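Local coordinates for alkyl hydroperoxide reductase AhpD (Deinococcus radiodurans R1, PDB 6K40), which probably acts as an antioxidant enzyme with peroxiredoxin activity, reducing peroxides as an AhpD-like member of the carboxymuconolactone decarboxylase family, at residues K30-K35 against N45-Q50; E137-R142 against Q169-F174. All blocks are in the same frame, centred on the assembly; numbering follows the deposited sequence.

Contact 1: K30-K35 against N45-Q50; sequences KKLWSK and NVFRAQ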
loop_
_atom_site.group_PDB
_atom_site.type_symbol
_atom_site.label_atom_id
_atom_site.label_comp_id
_atom_site.label_asym_id
_atom_site.label_seq_id
_atom_site.Cartn_x
_atom_site.Cartn_y
_atom_site.Cartn_z
ATOM N N LYS A 30 31.010 -9.011 -0.046
ATOM C CA LYS A 30 31.590 -7.933 -0.845
ATOM C C LYS A 30 31.536 -8.253 -2.335
ATOM O O LYS A 30 31.304 -7.357 -3.160
ATOM C CB LYS A 30 33.026 -7.662 -0.397
ATOM C CG LYS A 30 33.127 -6.885 0.905
ATOM C CD LYS A 30 34.307 -7.349 1.740
ATOM C CE LYS A 30 35.549 -6.526 1.453
ATOM N NZ LYS A 30 36.621 -6.792 2.452
ATOM N N LYS A 31 31.723 -9.524 -2.705
ATOM C CA LYS A 31 31.613 -9.869 -4.119
ATOM C C LYS A 31 30.185 -9.675 -4.619
ATOM O O LYS A 31 29.967 -9.187 -5.737
ATOM C CB LYS A 31 32.072 -11.312 -4.346
ATOM C CG LYS A 31 32.023 -11.748 -5.801
ATOM C CD LYS A 31 32.603 -13.143 -5.993
ATOM C CE LYS A 31 31.578 -14.224 -5.678
ATOM N NZ LYS A 31 31.566 -14.585 -4.233
ATOM N N LEU A 32 29.196 -9.992 -3.778
ATOM C CA LEU A 32 27.808 -9.756 -4.159
ATOM C C LEU A 32 27.499 -8.265 -4.228
ATOM O O LEU A 32 26.745 -7.826 -5.101
ATOM C CB LEU A 32 26.865 -10.454 -3.180
ATOM C CG LEU A 32 25.374 -10.244 -3.449
ATOM C CD1 LEU A 32 24.980 -10.845 -4.792
ATOM C CD2 LEU A 32 24.532 -10.822 -2.321
ATOM N N TRP A 33 28.078 -7.473 -3.324
ATOM C CA TRP A 33 27.925 -6.021 -3.389
ATOM C C TRP A 33 28.433 -5.479 -4.720
ATOM O O TRP A 33 27.767 -4.668 -5.377
ATOM C CB TRP A 33 28.676 -5.370 -2.225
ATOM C CG TRP A 33 28.024 -5.550 -0.888
ATOM C CD1 TRP A 33 26.825 -6.148 -0.631
ATOM C CD2 TRP A 33 28.537 -5.119 0.378
ATOM N NE1 TRP A 33 26.559 -6.116 0.717
ATOM C CE2 TRP A 33 27.594 -5.488 1.358
ATOM C CE3 TRP A 33 29.700 -4.455 0.777
ATOM C CZ2 TRP A 33 27.780 -5.217 2.712
ATOM C CZ3 TRP A 33 29.881 -4.186 2.122
ATOM C CH2 TRP A 33 28.927 -4.567 3.073
ATOM N N SER A 34 29.615 -5.934 -5.137
ATOM C CA SER A 34 30.195 -5.450 -6.386
ATOM C C SER A 34 29.373 -5.908 -7.584
ATOM O O SER A 34 29.195 -5.152 -8.547
ATOM C CB SER A 34 31.643 -5.911 -6.516
ATOM O OG SER A 34 32.489 -5.132 -5.694
ATOM N N LYS A 35 28.831 -7.127 -7.529
ATOM C CA LYS A 35 28.017 -7.604 -8.643
ATOM C C LYS A 35 26.702 -6.837 -8.727
ATOM O O LYS A 35 26.256 -6.465 -9.824
ATOM C CB LYS A 35 27.765 -9.098 -8.476
ATOM C CG LYS A 35 26.932 -9.761 -9.563
ATOM C CD LYS A 35 26.562 -11.184 -9.138
ATOM C CE LYS A 35 25.255 -11.666 -9.757
ATOM N NZ LYS A 35 25.331 -11.770 -11.242
ATOM N N ASN A 45 19.801 -2.389 -0.015
ATOM C CA ASN A 45 20.097 -2.207 1.402
ATOM C C ASN A 45 19.949 -3.497 2.199
ATOM O O ASN A 45 20.572 -3.629 3.259
ATOM C CB ASN A 45 19.199 -1.117 1.993
ATOM C CG ASN A 45 19.635 0.281 1.589
ATOM O OD1 ASN A 45 20.805 0.515 1.279
ATOM N ND2 ASN A 45 18.692 1.219 1.594
ATOM N N VAL A 46 19.139 -4.445 1.723
ATOM C CA VAL A 46 19.056 -5.734 2.404
ATOM C C VAL A 46 20.397 -6.454 2.328
ATOM O O VAL A 46 20.823 -7.104 3.293
ATOM C CB VAL A 46 17.908 -6.586 1.827
ATOM C CG1 VAL A 46 18.151 -6.925 0.355
ATOM C CG2 VAL A 46 17.728 -7.852 2.654
ATOM N N PHE A 47 21.101 -6.312 1.198
ATOM C CA PHE A 47 22.406 -6.944 1.028
ATOM C C PHE A 47 23.420 -6.419 2.033
ATOM O O PHE A 47 24.400 -7.106 2.339
ATOM C CB PHE A 47 22.925 -6.716 -0.395
ATOM C CG PHE A 47 22.194 -7.501 -1.448
ATOM C CD1 PHE A 47 21.221 -8.425 -1.103
ATOM C CD2 PHE A 47 22.483 -7.310 -2.790
ATOM C CE1 PHE A 47 20.550 -9.144 -2.078
ATOM C CE2 PHE A 47 21.818 -8.024 -3.768
ATOM C CZ PHE A 47 20.850 -8.944 -3.411
ATOM N N ARG A 48 23.222 -5.199 2.529
ATOM C CA ARG A 48 24.089 -4.648 3.562
ATOM C C ARG A 48 23.615 -5.037 4.956
ATOM O O ARG A 48 24.417 -5.467 5.791
ATOM C CB ARG A 48 24.155 -3.122 3.448
ATOM C CG ARG A 48 24.748 -2.605 2.153
ATOM C CD ARG A 48 25.175 -1.154 2.302
ATOM N NE ARG A 48 25.630 -0.586 1.038
ATOM C CZ ARG A 48 26.854 -0.744 0.545
ATOM N NH1 ARG A 48 27.757 -1.454 1.206
ATOM N NH2 ARG A 48 27.177 -0.188 -0.615
ATOM N N ALA A 49 22.313 -4.907 5.211
ATOM C CA ALA A 49 21.803 -5.074 6.567
ATOM C C ALA A 49 21.784 -6.540 6.985
ATOM O O ALA A 49 22.312 -6.896 8.046
ATOM C CB ALA A 49 20.408 -4.461 6.673
ATOM N N GLN A 50 21.174 -7.408 6.173
ATOM C CA GLN A 50 21.032 -8.804 6.564
ATOM C C GLN A 50 22.343 -9.574 6.511
ATOM O O GLN A 50 22.408 -10.690 7.038
ATOM C CB GLN A 50 20.001 -9.484 5.667
ATOM C CG GLN A 50 19.275 -10.640 6.321
ATOM C CD GLN A 50 18.157 -11.173 5.454
ATOM O OE1 GLN A 50 17.298 -10.417 4.999
ATOM N NE2 GLN A 50 18.162 -12.479 5.215
#

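Contact 2: E137-R142 against Q169-F174; sequences EKLTLR and QVIAMF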
loop_
_atom_site.group_PDB
_atom_site.type_symbol
_atom_site.label_atom_id
_atom_site.label_comp_id
_atom_site.label_asym_id
_atom_site.label_seq_id
_atom_site.Cartn_x
_atom_site.Cartn_y
_atom_site.Cartn_z
ATOM N N GLU A 137 -3.363 -14.701 0.091
ATOM C CA GLU A 137 -3.935 -14.023 1.246
ATOM C C GLU A 137 -4.319 -15.016 2.332
ATOM O O GLU A 137 -4.044 -14.787 3.516
ATOM C CB GLU A 137 -5.146 -13.192 0.823
ATOM C CG GLU A 137 -5.864 -12.531 1.987
ATOM C CD GLU A 137 -6.452 -11.186 1.621
ATOM O OE1 GLU A 137 -6.076 -10.634 0.566
ATOM O OE2 GLU A 137 -7.289 -10.677 2.394
ATOM N N LYS A 138 -4.946 -16.132 1.954
ATOM C CA LYS A 138 -5.324 -17.112 2.964
ATOM C C LYS A 138 -4.096 -17.710 3.641
ATOM O O LYS A 138 -4.068 -17.859 4.868
ATOM C CB LYS A 138 -6.191 -18.214 2.355
ATOM C CG LYS A 138 -7.012 -18.949 3.403
ATOM C CD LYS A 138 -7.530 -20.294 2.923
ATOM C CE LYS A 138 -7.926 -21.162 4.112
ATOM N NZ LYS A 138 -8.960 -22.178 3.778
ATOM N N LEU A 139 -3.065 -18.047 2.858
ATOM C CA LEU A 139 -1.867 -18.654 3.432
ATOM C C LEU A 139 -1.101 -17.671 4.308
ATOM O O LEU A 139 -0.434 -18.085 5.263
ATOM C CB LEU A 139 -0.967 -19.202 2.323
ATOM C CG LEU A 139 0.242 -20.043 2.752
ATOM C CD1 LEU A 139 -0.176 -21.191 3.658
ATOM C CD2 LEU A 139 0.991 -20.570 1.540
ATOM N N THR A 140 -1.188 -16.373 4.007
ATOM C CA THR A 140 -0.522 -15.380 4.840
ATOM C C THR A 140 -1.288 -15.127 6.133
ATOM O O THR A 140 -0.686 -15.067 7.212
ATOM C CB THR A 140 -0.348 -14.071 4.069
ATOM O OG1 THR A 140 0.468 -14.298 2.914
ATOM C CG2 THR A 140 0.314 -13.014 4.947
ATOM N N LEU A 141 -2.610 -14.984 6.049
ATOM C CA LEU A 141 -3.384 -14.547 7.203
ATOM C C LEU A 141 -3.910 -15.694 8.054
ATOM O O LEU A 141 -4.028 -15.539 9.274
ATOM C CB LEU A 141 -4.562 -13.684 6.741
ATOM C CG LEU A 141 -4.206 -12.372 6.042
ATOM C CD1 LEU A 141 -5.469 -11.604 5.675
ATOM C CD2 LEU A 141 -3.298 -11.528 6.921
ATOM N N ARG A 142 -4.210 -16.844 7.457
ATOM C CA ARG A 142 -4.806 -17.973 8.176
ATOM C C ARG A 142 -4.104 -19.276 7.811
ATOM O O ARG A 142 -4.728 -20.198 7.277
ATOM C CB ARG A 142 -6.302 -18.064 7.880
ATOM C CG ARG A 142 -7.114 -16.877 8.374
ATOM C CD ARG A 142 -8.549 -16.937 7.872
ATOM N NE ARG A 142 -8.663 -16.572 6.462
ATOM C CZ ARG A 142 -9.293 -17.303 5.547
ATOM N NH1 ARG A 142 -9.870 -18.449 5.889
ATOM N NH2 ARG A 142 -9.349 -16.888 4.288
ATOM N N GLN A 169 6.003 -21.907 -2.048
ATOM C CA GLN A 169 7.318 -21.489 -1.581
ATOM C C GLN A 169 7.466 -19.975 -1.615
ATOM O O GLN A 169 8.015 -19.383 -0.685
ATOM C CB GLN A 169 8.406 -22.140 -2.432
ATOM C CG GLN A 169 9.032 -23.371 -1.818
ATOM C CD GLN A 169 9.925 -24.095 -2.795
ATOM O OE1 GLN A 169 11.078 -24.397 -2.491
ATOM N NE2 GLN A 169 9.400 -24.378 -3.982
ATOM N N VAL A 170 6.983 -19.331 -2.676
ATOM C CA VAL A 170 7.135 -17.881 -2.791
ATOM C C VAL A 170 6.317 -17.168 -1.716
ATOM O O VAL A 170 6.802 -16.238 -1.055
ATOM C CB VAL A 170 6.755 -17.416 -4.207
ATOM C CG1 VAL A 170 6.621 -15.898 -4.258
ATOM C CG2 VAL A 170 7.795 -17.898 -5.208
ATOM N N ILE A 171 5.064 -17.589 -1.525
ATOM C CA ILE A 171 4.220 -16.971 -0.502
ATOM C C ILE A 171 4.863 -17.109 0.873
ATOM O O ILE A 171 4.962 -16.138 1.641
ATOM C CB ILE A 171 2.806 -17.580 -0.527
ATOM C CG1 ILE A 171 2.096 -17.227 -1.835
ATOM C CG2 ILE A 171 1.999 -17.101 0.678
ATOM C CD1 ILE A 171 0.994 -18.202 -2.221
ATOM N N ALA A 172 5.335 -18.315 1.198
ATOM C CA ALA A 172 5.933 -18.532 2.511
ATOM C C ALA A 172 7.262 -17.789 2.650
ATOM O O ALA A 172 7.581 -17.254 3.723
ATOM C CB ALA A 172 6.095 -20.034 2.747
ATOM N N MET A 173 8.035 -17.709 1.566
ATOM C CA MET A 173 9.313 -17.008 1.605
ATOM C C MET A 173 9.121 -15.516 1.812
ATOM O O MET A 173 9.937 -14.867 2.474
ATOM C CB MET A 173 10.081 -17.277 0.309
ATOM C CG MET A 173 11.360 -16.471 0.110
ATOM S SD MET A 173 12.530 -16.541 1.482
ATOM C CE MET A 173 12.618 -18.297 1.798
ATOM N N PHE A 174 8.035 -14.954 1.290
ATOM C CA PHE A 174 7.813 -13.545 1.567
ATOM C C PHE A 174 7.202 -13.340 2.942
ATOM O O PHE A 174 7.459 -12.312 3.576
ATOM C CB PHE A 174 6.983 -12.911 0.454
ATOM C CG PHE A 174 7.815 -12.525 -0.724
ATOM C CD1 PHE A 174 8.588 -11.377 -0.688
ATOM C CD2 PHE A 174 7.893 -13.347 -1.833
ATOM C CE1 PHE A 174 9.389 -11.033 -1.754
ATOM C CE2 PHE A 174 8.692 -13.009 -2.905
ATOM C CZ PHE A 174 9.447 -11.851 -2.864
#

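Contact 1: K30-K35 against N45-Q50
Trp33 NE1 reaches Phe47 O at 2.9 Å with a nearly straight N-H...O angle of 167°, the one hydrogen bond between residues 30-35 and 45-50. It ties helix 27-40 to the short helix 45-49 in an antiparallel helical hairpin within the all-helical AhpD-like fold; the segment axes of 30-35 and 45-49 approach to 10.5 Å and run in nearly opposite directions. The oxygen lies in the plane of the indole, at its edge, whereas the donor stands above the plane of the peptide carbonyl and does not follow a lone pair. The acceptor is a main-chain carbonyl, so the bond ties the indole directly to the backbone of the short helix.

The indole is also engaged on a face. Arg48, extended from CG to NE, swings its guanidinium over the six-membered ring in a cation-pi contact, CZ standing 4.7 Å from the ring centroid. The two planes are tilted 58° apart, so the group is not stacked flat; NH1 comes lowest, 3.6 Å from Trp33 CZ3. Leu14 also touches Arg48.

Beside the indole, around Phe47, the contact becomes apolar. Phe47 CB packs against Trp33 CD1, and Trp61 of helix 54-69 meets the Phe47 ring edge-to-face. Leu32 holds CG anti to its own backbone nitrogen, which carries the branched end across to Phe47; there CD2 sits over the ring centre in a CH-pi contact, 4.0 Å from the centroid and only 5° off the normal.

Contact 2: E137-R142 against Q169-F174
Leu139 meets Ile171 where the C-terminal turn of helix 127-141 lies against the long helix 161-184, two helices of the AhpD-like helical bundle. CB, CG and CD2 of Leu139 all face the same methyl: CB is 4.0 Å from Ile171 CG2, CG keeps a similar spacing, and CD2 closes to 3.7 Å from Ile171 CG2. CD2 also approaches the branch carbon, with Leu139 CD2 and Ile171 CB 4.1 Å apart. The first torsion, -172°, sets CG opposite the backbone nitrogen, and the second, 54° for CD1, leaves CD2 extended away from CA, toward Ile171. Met146, in the loop beyond the helix, also touches Leu139.

Ile171 therefore enters by its short branch. CG2 fits between Leu139 and Thr140, lying 3.9 Å from Thr140 OG1 as a van der Waals neighbour. The backbones are closest at this same level, with Thr140 CA and Ile171 CA 7.3 Å apart. Tyr135 and Ala136, one turn earlier on helix 127-141, also touch Ile171, which is thus set against successive turns of that helix.

The hydroxyl of Thr140 is satisfied elsewhere. OG1 bonds Ala136 O within its own helix and Asn175 ND2 on helix 161-184, one turn beyond Ile171; the same amide nitrogen also bonds Ile171 O. Thr140 in addition touches Val86 and Asn90 of helix 76-90, which places it where three helices come together.

Between residues 137-142 and 169-174, then, only 138 Å² is buried and the joining is by aliphatic carbons, with the Thr140 oxygen as a van der Waals neighbour. Dispersion and exclusion of water probably supply most of the attraction, while Asn175 gives a directional polar link between the two helices.

In the fold
Both contacts are buried helix-helix joints, but they use different helices and lie on opposite sides of the chain's centre, 26 Å apart between centres. Contact 2 is the more central, 11 Å from the chain centre against 17 Å for contact 1. Contact 1 joins near neighbours in sequence and covers 259 Å² with mixed chemistry, polar, cationic and aromatic; contact 2 joins distant segments, covers about half that area and is aliphatic. Helix 54-69 relates them: its Trp61 and Phe57 pack at contact 1, its Tyr63 and Leu67 at residues 169-174. Only contact 2 borders the second subunit, where Arg91 of that chain pairs with Glu137.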